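Chloride intracellular channel exc-4 (Caenorhabditis elegans, PDB 2YV9) may insert into membranes as a chloride channel, and is required to regulate the lumen size of the growing excretory canal in the worm. Local coordinates at residues L112-P117 and S187-D192; I202-L207 and Q242-H247. All blocks are in the same frame, centred on the assembly; numbering follows the deposited sequence.

Contact 1: residues L112-P117 and S187-D192; sequences LFEKDP and SMTEYD
Leu112 O is gripped by two neighbouring groups of the facing segment. Glu190 N donates to Leu112 O over 2.9 Å and lies nearly in line with the carbonyl (C=O...N angle 178°), while its N-H is bent off that line. The C-H of Thr189 CA adds a weaker contact, 3.1 Å from Leu112 O. The carboxylate of Glu190 then turns back along the loop. Its OE2 accepts from Glu114 N at 3.2 Å, on the syn side and with a nearly straight N-H (167°), though the donor is tilted out of the carboxylate plane. Glu190 OE1 lies 2.5 Å from Glu114 O, and an oxygen pair this close probably shares a proton. Glu190 OE1 also sits over one face of the Tyr191 ring, offset toward the rim. Tyr191 OH accepts from Asp116 N at 3.0 Å. Tyr191 holds CG anti to its carbonyl carbon (chi1 -62°), which carries the hydroxyl out to the loop, and this hydroxyl also bonds Glu120. The carboxylate of Asp116 is salt-bridged to Arg178. Apolar contacts flank these bonds. Phe113 CD1 is 3.8 Å from Glu190 CB. The ends of Leu112 and Met188 run side by side, and Met188 also touches helix 38-52. Thr189 N donates to Asp192 OD2 at 2.7 Å, and Thr189 OG1 accepts weakly from Tyr191 N. This is a capping box at the start of helix 190-210. It is consistent with the N-capping box of the glutathione transferase fold, packed here against the linker that leads into helix 117-140.

Contact 2: residues I202-L207 and Q242-H247; sequences IRIIGL and QDIIHH
No flat group takes part where Ile204 and Ile205 meet Ile244 and Ile245, so there are no faces or edges to match. Four isoleucines carry the contact. The two short helical segments cross at -75°, with their axes 9.6 Å apart at the closest point. Ile205 CD1 makes the closest approach, 3.7 Å to Ile245 CA, right against the backbone of the other helix. A bend at chi2 of Ile205 (-55°) brings the methyl there. Ile205 CD1 also lies 4.1 Å from Ile244 CG2. Ile204 uses two branches. Ile204 CG1 meets Ile244 CD1 at 4.0 Å, while Ile204 CG2 meets Ile245 CG1 at 4.0 Å. In both pairs the side chains cross at about a right angle. Around this patch, Ile205 also packs on Phe130 and Leu134 of helix 117-140, and Ile244 on Pro239. Arg203 is salt-bridged to Asp213, and Asp243 to Arg33. The side-chain contacts between the two segments are all apolar. The contact probably rests on van der Waals packing and on burial of aliphatic carbons, and between these two segments no directional bond fixes the crossing angle.

In the fold
Both contacts use helix 190-210, contact 1 at its N-terminal start and contact 2 further along. They lie on opposite sides of the chain's centre. Their own centres are 25 Å apart, and their nearest atoms are about 12 Å apart, so they do not touch. Contact 1 is partly buried and joins the helix start to a loop. Its chemistry is largely polar: backbone N-H groups are bonded by a carbonyl, a carboxylate and a hydroxyl. Contact 2 is buried and joins two regular helices whose backbones are already bonded internally, leaving packing of isoleucines to do the work. Helix 117-140 borders both, touching Tyr191 in one and Ile205 in the other.

Contact 1: residues L112-P117 and S187-D192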
ATOM      1  N   LEU A 112      10.041 -13.502  12.366  1.00 26.21           N
ATOM      2  CA  LEU A 112       9.590 -12.113  12.249  1.00 27.56           C
ATOM      3  C   LEU A 112       8.095 -11.970  12.013  1.00 31.02           C
ATOM      4  O   LEU A 112       7.527 -10.919  12.326  1.00 26.61           O
ATOM      5  CB  LEU A 112      10.380 -11.446  11.132  1.00 26.48           C
ATOM      6  CG  LEU A 112      10.165  -9.973  10.790  1.00 28.14           C
ATOM      7  CD1 LEU A 112      10.424  -9.040  11.963  1.00 32.32           C
ATOM      8  CD2 LEU A 112      11.076  -9.564   9.585  1.00 25.17           C
ATOM      9  N   PHE A 113       7.455 -12.992  11.444  1.00 26.39           N
ATOM     10  CA  PHE A 113       6.041 -12.909  11.122  1.00 23.52           C
ATOM     11  C   PHE A 113       5.270 -13.963  11.837  1.00 30.31           C
ATOM     12  O   PHE A 113       5.646 -15.161  11.800  1.00 30.19           O
ATOM     13  CB  PHE A 113       5.777 -13.055   9.640  1.00 27.94           C
ATOM     14  CG  PHE A 113       6.291 -11.913   8.843  1.00 23.10           C
ATOM     15  CD1 PHE A 113       5.517 -10.789   8.648  1.00 26.50           C
ATOM     16  CD2 PHE A 113       7.569 -11.945   8.327  1.00 22.74           C
ATOM     17  CE1 PHE A 113       6.000  -9.749   7.906  1.00 25.30           C
ATOM     18  CE2 PHE A 113       8.080 -10.901   7.607  1.00 29.25           C
ATOM     19  CZ  PHE A 113       7.302  -9.803   7.391  1.00 28.95           C
ATOM     20  N   GLU A 114       4.199 -13.499  12.465  1.00 26.64           N
ATOM     21  CA  GLU A 114       3.226 -14.349  13.156  1.00 28.33           C
ATOM     22  C   GLU A 114       1.825 -13.816  12.905  1.00 30.78           C
ATOM     23  O   GLU A 114       1.666 -12.717  12.378  1.00 31.88           O
ATOM     24  CB  GLU A 114       3.497 -14.347  14.648  1.00 29.34           C
ATOM     25  CG  GLU A 114       4.803 -14.894  15.071  1.00 33.06           C
ATOM     26  CD  GLU A 114       4.969 -16.353  14.782  1.00 46.45           C
ATOM     27  OE1 GLU A 114       3.955 -17.049  14.513  1.00 36.03           O
ATOM     28  OE2 GLU A 114       6.130 -16.789  14.814  1.00 44.64           O
ATOM     29  N   LYS A 115       0.812 -14.626  13.189  1.00 32.66           N
ATOM     30  CA  LYS A 115      -0.583 -14.189  13.120  1.00 32.65           C
ATOM     31  C   LYS A 115      -1.199 -14.175  14.512  1.00 35.66           C
ATOM     32  O   LYS A 115      -1.096 -15.131  15.278  1.00 42.30           O
ATOM     33  CB  LYS A 115      -1.405 -15.055  12.170  1.00 44.32           C
ATOM     34  CG  LYS A 115      -1.281 -14.659  10.714  1.00 49.84           C
ATOM     35  CD  LYS A 115      -2.009 -13.339  10.417  1.00 58.33           C
ATOM     36  CE  LYS A 115      -1.796 -12.888   8.974  1.00 67.84           C
ATOM     37  NZ  LYS A 115      -1.683 -11.403   8.849  1.00 69.80           N
ATOM     38  N   ASP A 116      -1.787 -13.041  14.876  1.00 30.38           N
ATOM     39  CA  ASP A 116      -2.335 -12.894  16.208  1.00 27.91           C
ATOM     40  C   ASP A 116      -3.469 -11.898  16.101  1.00 30.47           C
ATOM     41  O   ASP A 116      -3.223 -10.690  15.909  1.00 32.43           O
ATOM     42  CB  ASP A 116      -1.295 -12.412  17.168  1.00 27.54           C
ATOM     43  CG  ASP A 116      -1.821 -12.293  18.581  1.00 35.68           C
ATOM     44  OD1 ASP A 116      -3.057 -12.358  18.772  1.00 50.00           O
ATOM     45  OD2 ASP A 116      -1.000 -12.105  19.484  1.00 54.96           O
ATOM     46  N   PRO A 117      -4.709 -12.381  16.181  1.00 36.84           N
ATOM     47  CA  PRO A 117      -5.846 -11.470  16.005  1.00 38.97           C
ATOM     48  C   PRO A 117      -6.086 -10.591  17.253  1.00 28.99           C
ATOM     49  O   PRO A 117      -6.631  -9.501  17.123  1.00 44.08           O
ATOM     50  CB  PRO A 117      -7.013 -12.420  15.737  1.00 44.55           C
ATOM     51  CG  PRO A 117      -6.649 -13.655  16.510  1.00 53.78           C
ATOM     52  CD  PRO A 117      -5.144 -13.772  16.412  1.00 47.83           C
ATOM     53  N   SER A 187      11.054 -12.102  20.547  1.00 30.16           N
ATOM     54  CA  SER A 187      11.574 -11.687  19.257  1.00 26.76           C
ATOM     55  C   SER A 187      10.661 -10.610  18.667  1.00 24.19           C
ATOM     56  O   SER A 187       9.421 -10.661  18.824  1.00 26.85           O
ATOM     57  CB  SER A 187      11.604 -12.839  18.269  1.00 33.50           C
ATOM     58  OG  SER A 187      12.740 -13.633  18.478  1.00 33.01           O
ATOM     59  N   MET A 188      11.283  -9.662  18.000  1.00 22.30           N
ATOM     60  CA  MET A 188      10.518  -8.608  17.306  1.00 20.41           C
ATOM     61  C   MET A 188       9.732  -9.234  16.170  1.00 23.66           C
ATOM     62  O   MET A 188      10.273 -10.038  15.427  1.00 27.80           O
ATOM     63  CB  MET A 188      11.469  -7.557  16.737  1.00 22.57           C
ATOM     64  CG  MET A 188      10.740  -6.309  16.213  1.00 25.10           C
ATOM     65  SD  MET A 188      11.848  -5.103  15.446  1.00 26.30           S
ATOM     66  CE  MET A 188      12.180  -5.905  13.893  1.00 27.51           C
ATOM     67  N   THR A 189       8.451  -8.854  16.019  1.00 20.79           N
ATOM     68  CA  THR A 189       7.625  -9.342  14.947  1.00 19.69           C
ATOM     69  C   THR A 189       7.028  -8.157  14.184  1.00 20.08           C
ATOM     70  O   THR A 189       7.190  -7.013  14.589  1.00 24.31           O
ATOM     71  CB  THR A 189       6.458 -10.236  15.455  1.00 23.12           C
ATOM     72  OG1 THR A 189       5.537  -9.488  16.283  1.00 23.59           O
ATOM     73  CG2 THR A 189       6.998 -11.476  16.220  1.00 25.10           C
ATOM     74  N   GLU A 190       6.275  -8.462  13.120  1.00 19.91           N
ATOM     75  CA  GLU A 190       5.610  -7.412  12.345  1.00 19.98           C
ATOM     76  C   GLU A 190       4.678  -6.552  13.222  1.00 24.53           C
ATOM     77  O   GLU A 190       4.561  -5.329  13.018  1.00 22.97           O
ATOM     78  CB  GLU A 190       4.905  -7.977  11.116  1.00 24.60           C
ATOM     79  CG  GLU A 190       3.408  -8.383  11.304  1.00 26.05           C
ATOM     80  CD  GLU A 190       3.227  -9.770  11.824  1.00 33.20           C
ATOM     81  OE1 GLU A 190       2.097 -10.326  11.645  1.00 27.20           O
ATOM     82  OE2 GLU A 190       4.190 -10.299  12.414  1.00 30.87           O
ATOM     83  N   TYR A 191       4.071  -7.145  14.254  1.00 21.46           N
ATOM     84  CA  TYR A 191       3.204  -6.385  15.131  1.00 24.06           C
ATOM     85  C   TYR A 191       3.948  -5.296  15.904  1.00 21.86           C
ATOM     86  O   TYR A 191       3.405  -4.223  16.116  1.00 22.74           O
ATOM     87  CB  TYR A 191       2.427  -7.283  16.035  1.00 23.92           C
ATOM     88  CG  TYR A 191       1.523  -8.211  15.247  1.00 22.52           C
ATOM     89  CD1 TYR A 191       0.530  -7.721  14.441  1.00 27.77           C
ATOM     90  CD2 TYR A 191       1.653  -9.599  15.366  1.00 24.96           C
ATOM     91  CE1 TYR A 191      -0.318  -8.557  13.742  1.00 30.86           C
ATOM     92  CE2 TYR A 191       0.838 -10.454  14.629  1.00 23.59           C
ATOM     93  CZ  TYR A 191      -0.184  -9.924  13.844  1.00 27.96           C
ATOM     94  OH  TYR A 191      -1.064 -10.714  13.120  1.00 33.00           O
ATOM     95  N   ASP A 192       5.197  -5.552  16.312  1.00 19.73           N
ATOM     96  CA  ASP A 192       6.051  -4.503  16.895  1.00 20.12           C
ATOM     97  C   ASP A 192       6.365  -3.438  15.891  1.00 18.32           C
ATOM     98  O   ASP A 192       6.485  -2.252  16.249  1.00 21.91           O
ATOM     99  CB  ASP A 192       7.323  -5.110  17.369  1.00 19.61           C
ATOM    100  CG  ASP A 192       7.033  -6.240  18.381  1.00 25.76           C
ATOM    101  OD1 ASP A 192       6.397  -5.968  19.421  1.00 24.18           O
ATOM    102  OD2 ASP A 192       7.376  -7.416  18.085  1.00 24.10           O
TER

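Contact 2: residues I202-L207 and Q242-H247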
ATOM      1  N   ILE A 202       2.030   8.554  19.115  1.00 20.27           N
ATOM      2  CA  ILE A 202       1.052   8.987  20.075  1.00 21.68           C
ATOM      3  C   ILE A 202       1.762   9.778  21.183  1.00 23.56           C
ATOM      4  O   ILE A 202       1.250  10.792  21.671  1.00 23.42           O
ATOM      5  CB  ILE A 202       0.310   7.767  20.674  1.00 18.48           C
ATOM      6  CG1 ILE A 202      -0.636   7.239  19.620  1.00 21.96           C
ATOM      7  CG2 ILE A 202      -0.418   8.140  21.860  1.00 20.58           C
ATOM      8  CD1 ILE A 202      -1.327   5.906  19.952  1.00 22.53           C
ATOM      9  N   ARG A 203       2.958   9.316  21.607  1.00 21.16           N
ATOM     10  CA  ARG A 203       3.672  10.002  22.684  1.00 24.35           C
ATOM     11  C   ARG A 203       4.087  11.426  22.281  1.00 24.35           C
ATOM     12  O   ARG A 203       3.806  12.405  22.971  1.00 24.48           O
ATOM     13  CB  ARG A 203       4.917   9.219  23.097  1.00 25.17           C
ATOM     14  CG  ARG A 203       5.248   9.365  24.552  1.00 29.52           C
ATOM     15  CD  ARG A 203       6.189  10.471  24.864  1.00 31.82           C
ATOM     16  NE  ARG A 203       6.286  10.737  26.304  1.00 26.92           N
ATOM     17  CZ  ARG A 203       7.423  10.888  26.983  1.00 23.93           C
ATOM     18  NH1 ARG A 203       8.596  10.811  26.394  1.00 25.95           N
ATOM     19  NH2 ARG A 203       7.380  11.185  28.271  1.00 26.66           N
ATOM     20  N   ILE A 204       4.729  11.521  21.131  1.00 22.23           N
ATOM     21  CA  ILE A 204       5.199  12.821  20.601  1.00 20.42           C
ATOM     22  C   ILE A 204       4.033  13.753  20.323  1.00 24.22           C
ATOM     23  O   ILE A 204       4.071  14.927  20.706  1.00 24.86           O
ATOM     24  CB  ILE A 204       6.040  12.624  19.324  1.00 24.24           C
ATOM     25  CG1 ILE A 204       7.311  11.811  19.584  1.00 21.64           C
ATOM     26  CG2 ILE A 204       6.455  13.985  18.698  1.00 22.81           C
ATOM     27  CD1 ILE A 204       8.155  12.299  20.757  1.00 20.46           C
ATOM     28  N   ILE A 205       3.008  13.274  19.635  1.00 22.78           N
ATOM     29  CA  ILE A 205       1.860  14.138  19.279  1.00 20.78           C
ATOM     30  C   ILE A 205       1.072  14.496  20.556  1.00 21.69           C
ATOM     31  O   ILE A 205       0.605  15.618  20.748  1.00 23.82           O
ATOM     32  CB  ILE A 205       0.963  13.498  18.224  1.00 23.43           C
ATOM     33  CG1 ILE A 205       1.716  13.377  16.910  1.00 28.43           C
ATOM     34  CG2 ILE A 205      -0.362  14.318  18.004  1.00 25.09           C
ATOM     35  CD1 ILE A 205       2.307  14.724  16.400  1.00 24.80           C
ATOM     36  N   GLY A 206       0.929  13.536  21.467  1.00 22.06           N
ATOM     37  CA  GLY A 206       0.341  13.879  22.759  1.00 24.74           C
ATOM     38  C   GLY A 206       1.016  15.019  23.496  1.00 28.19           C
ATOM     39  O   GLY A 206       0.337  16.002  23.937  1.00 25.37           O
ATOM     40  N   LEU A 207       2.335  14.934  23.656  1.00 27.12           N
ATOM     41  CA  LEU A 207       3.067  15.966  24.420  1.00 25.40           C
ATOM     42  C   LEU A 207       3.066  17.266  23.640  1.00 29.08           C
ATOM     43  O   LEU A 207       2.935  18.341  24.239  1.00 32.10           O
ATOM     44  CB  LEU A 207       4.505  15.561  24.764  1.00 28.07           C
ATOM     45  CG  LEU A 207       4.580  14.474  25.861  1.00 27.85           C
ATOM     46  CD1 LEU A 207       6.036  14.238  26.191  1.00 33.60           C
ATOM     47  CD2 LEU A 207       3.816  14.868  27.114  1.00 27.12           C
ATOM     48  N   GLN A 242      10.278  16.638  15.121  1.00 23.64           N
ATOM     49  CA  GLN A 242       9.719  17.715  14.321  1.00 26.43           C
ATOM     50  C   GLN A 242       9.037  17.210  13.069  1.00 24.67           C
ATOM     51  O   GLN A 242       8.040  17.800  12.619  1.00 23.87           O
ATOM     52  CB  GLN A 242      10.807  18.698  13.915  1.00 28.04           C
ATOM     53  CG  GLN A 242      11.389  19.495  15.080  1.00 32.37           C
ATOM     54  CD  GLN A 242      12.283  18.688  15.970  1.00 26.31           C
ATOM     55  OE1 GLN A 242      12.865  17.671  15.567  1.00 27.66           O
ATOM     56  NE2 GLN A 242      12.460  19.170  17.188  1.00 31.98           N
ATOM     57  N   ASP A 243       9.560  16.109  12.519  1.00 22.24           N
ATOM     58  CA  ASP A 243       8.987  15.527  11.327  1.00 21.23           C
ATOM     59  C   ASP A 243       7.712  14.710  11.645  1.00 23.51           C
ATOM     60  O   ASP A 243       6.826  14.603  10.816  1.00 22.26           O
ATOM     61  CB  ASP A 243      10.021  14.719  10.538  1.00 24.74           C
ATOM     62  CG  ASP A 243      11.172  15.571  10.130  1.00 24.05           C
ATOM     63  OD1 ASP A 243      10.804  16.690   9.662  1.00 25.04           O
ATOM     64  OD2 ASP A 243      12.350  15.206  10.379  1.00 26.39           O
ATOM     65  N   ILE A 244       7.617  14.158  12.861  1.00 20.30           N
ATOM     66  CA  ILE A 244       6.397  13.503  13.249  1.00 21.25           C
ATOM     67  C   ILE A 244       5.302  14.583  13.401  1.00 20.79           C
ATOM     68  O   ILE A 244       4.198  14.435  12.884  1.00 23.89           O
ATOM     69  CB  ILE A 244       6.557  12.726  14.583  1.00 27.92           C
ATOM     70  CG1 ILE A 244       7.555  11.565  14.405  1.00 23.92           C
ATOM     71  CG2 ILE A 244       5.171  12.180  15.029  1.00 24.16           C
ATOM     72  CD1 ILE A 244       8.028  10.857  15.738  1.00 22.09           C
ATOM     73  N   ILE A 245       5.633  15.655  14.127  1.00 23.35           N
ATOM     74  CA  ILE A 245       4.684  16.768  14.348  1.00 22.85           C
ATOM     75  C   ILE A 245       4.247  17.340  13.011  1.00 22.88           C
ATOM     76  O   ILE A 245       3.045  17.479  12.733  1.00 25.43           O
ATOM     77  CB  ILE A 245       5.299  17.835  15.243  1.00 25.63           C
ATOM     78  CG1 ILE A 245       5.516  17.317  16.668  1.00 29.78           C
ATOM     79  CG2 ILE A 245       4.381  19.047  15.307  1.00 27.32           C
ATOM     80  CD1 ILE A 245       6.679  18.023  17.376  1.00 31.46           C
ATOM     81  N   HIS A 246       5.199  17.581  12.111  1.00 25.02           N
ATOM     82  CA  HIS A 246       4.869  18.171  10.821  1.00 24.84           C
ATOM     83  C   HIS A 246       3.998  17.292   9.944  1.00 25.91           C
ATOM     84  O   HIS A 246       3.115  17.776   9.270  1.00 28.85           O
ATOM     85  CB  HIS A 246       6.147  18.519  10.088  1.00 28.30           C
ATOM     86  CG  HIS A 246       5.924  19.416   8.914  1.00 27.56           C
ATOM     87  ND1 HIS A 246       5.853  18.949   7.620  1.00 29.61           N
ATOM     88  CD2 HIS A 246       5.708  20.752   8.848  1.00 31.56           C
ATOM     89  CE1 HIS A 246       5.629  19.969   6.802  1.00 37.56           C
ATOM     90  NE2 HIS A 246       5.528  21.072   7.524  1.00 33.83           N
ATOM     91  N   HIS A 247       4.213  15.971  10.036  1.00 24.82           N
ATOM     92  CA  HIS A 247       3.430  15.024   9.289  1.00 24.34           C
ATOM     93  C   HIS A 247       1.953  15.205   9.607  1.00 25.49           C
ATOM     94  O   HIS A 247       1.137  15.291   8.685  1.00 28.30           O
ATOM     95  CB  HIS A 247       3.947  13.599   9.610  1.00 22.04           C
ATOM     96  CG  HIS A 247       3.097  12.493   9.080  1.00 24.84           C
ATOM     97  ND1 HIS A 247       3.296  11.924   7.840  1.00 31.26           N
ATOM     98  CD2 HIS A 247       2.072  11.811   9.647  1.00 29.33           C
ATOM     99  CE1 HIS A 247       2.435  10.933   7.670  1.00 37.17           C
ATOM    100  NE2 HIS A 247       1.669  10.856   8.744  1.00 36.08           N
TER